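Side-chain contact in glycoside hydrolase family 31 (Trueperella pyogenes, PDB 5I0F), which degrades cycloalternan, a cyclic glucose oligosaccharide, through a covalent intermediate and probably by hydrolysis: residues 17-20 with 21-25. Residues are numbered along the deposited sequence; the frame is centred on the assembly and turned at random.
Sequences LDQL and YPAIP
L20 and A23 close a type VIb β-turn, L20-Y21-P22-A23, with a cis peptide bond before P22 as its defining feature. The turn starts within the short strand 20-21, whose L20 and Y21 are its first two residues and which pairs antiparallel with strand 31-37 in the β-sheet of the N-terminal domain; Y21 bonds through its backbone to T32.

In the backbone, the cis bond folds the chain back until CA of A23 is 3.4 Å from O of L20, a CA-H...O contact bent at the hydrogen. N of A23 is also near that oxygen, but its angle is too poor for a hydrogen bond. P22 O comes back to within 3.6 Å of the carbonyl carbon of L20.

The apolar contact lies past the turn, where the ring of P25 crosses the L20 side chain at about a right angle, CG of P25 meeting CD1 of L20 at 3.9 Å. With CG anti to its own carbonyl carbon (chi1 -62°), the L20 side chain brings CD1 to the P25 ring; I33 and L31 of strand 31-37 also touch L20 and P25, respectively.

Among the polar groups, the Y21 ring leads away from the turn to a cation-pi contact with R15. The Q19 amide is held at both ends, OE1 accepting from N of S16 while NE2 of Q19 donates to O of L20 at 3.0 Å, nearly straight at 173°. The L20 oxygen lies in the amide plane, whereas NE2 sits 33° from the L20 carbonyl plane.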
# COMPACT_ATOMS: atom_id res chain seq x y z
N LEU A 17 -3.01 -16.68 19.00
CA LEU A 17 -3.48 -17.42 20.18
C LEU A 17 -2.52 -17.41 21.37
O LEU A 17 -2.85 -17.95 22.43
CB LEU A 17 -3.78 -18.88 19.78
CG LEU A 17 -4.93 -19.05 18.80
CD1 LEU A 17 -5.01 -20.49 18.31
CD2 LEU A 17 -6.25 -18.63 19.43
N ASP A 18 -1.35 -16.82 21.21
CA ASP A 18 -0.26 -16.91 22.19
C ASP A 18 0.09 -15.56 22.86
O ASP A 18 1.20 -15.39 23.35
CB ASP A 18 0.99 -17.49 21.49
CG ASP A 18 1.49 -16.60 20.35
OD1 ASP A 18 0.80 -15.62 19.99
OD2 ASP A 18 2.58 -16.89 19.82
N GLN A 19 -0.86 -14.61 22.88
CA GLN A 19 -0.57 -13.23 23.30
C GLN A 19 -1.46 -12.72 24.43
O GLN A 19 -2.41 -13.38 24.83
CB GLN A 19 -0.63 -12.27 22.12
CG GLN A 19 -2.01 -12.04 21.51
CD GLN A 19 -1.95 -10.95 20.46
OE1 GLN A 19 -1.71 -11.20 19.27
NE2 GLN A 19 -2.08 -9.71 20.91
N LEU A 20 -1.09 -11.55 24.94
CA LEU A 20 -1.98 -10.74 25.75
C LEU A 20 -2.90 -9.87 24.87
O LEU A 20 -2.46 -9.38 23.83
CB LEU A 20 -1.17 -9.81 26.64
CG LEU A 20 -0.25 -10.46 27.67
CD1 LEU A 20 0.46 -9.37 28.46
CD2 LEU A 20 -1.05 -11.36 28.58
N TYR A 21 -4.13 -9.68 25.31
CA TYR A 21 -5.07 -8.74 24.67
C TYR A 21 -5.84 -7.94 25.74
O TYR A 21 -6.62 -8.53 26.49
CB TYR A 21 -6.07 -9.45 23.75
CG TYR A 21 -6.90 -8.42 23.00
CD1 TYR A 21 -6.30 -7.61 22.03
CD2 TYR A 21 -8.24 -8.18 23.32
CE1 TYR A 21 -7.02 -6.63 21.35
CE2 TYR A 21 -8.97 -7.20 22.64
CZ TYR A 21 -8.36 -6.44 21.65
OH TYR A 21 -9.05 -5.47 20.97
N PRO A 22 -5.64 -6.62 25.83
CA PRO A 22 -4.74 -5.83 24.98
C PRO A 22 -3.26 -6.15 25.19
O PRO A 22 -2.87 -6.60 26.27
CB PRO A 22 -5.05 -4.38 25.37
CG PRO A 22 -5.69 -4.45 26.71
CD PRO A 22 -6.42 -5.76 26.75
N ALA A 23 -2.46 -5.92 24.15
CA ALA A 23 -1.04 -6.27 24.17
C ALA A 23 -0.27 -5.43 25.18
O ALA A 23 0.71 -5.91 25.70
CB ALA A 23 -0.42 -6.13 22.79
N ILE A 24 -0.72 -4.19 25.38
CA ILE A 24 -0.27 -3.30 26.48
C ILE A 24 -1.41 -3.29 27.51
O ILE A 24 -2.42 -2.59 27.31
CB ILE A 24 0.02 -1.86 25.97
CG1 ILE A 24 1.12 -1.85 24.89
CG2 ILE A 24 0.37 -0.91 27.13
CD1 ILE A 24 2.47 -2.38 25.33
N PRO A 25 -1.28 -4.08 28.61
CA PRO A 25 -2.38 -4.18 29.57
C PRO A 25 -2.75 -2.85 30.24
O PRO A 25 -1.86 -2.05 30.58
CB PRO A 25 -1.84 -5.18 30.61
CG PRO A 25 -0.83 -5.99 29.85
CD PRO A 25 -0.18 -5.00 28.94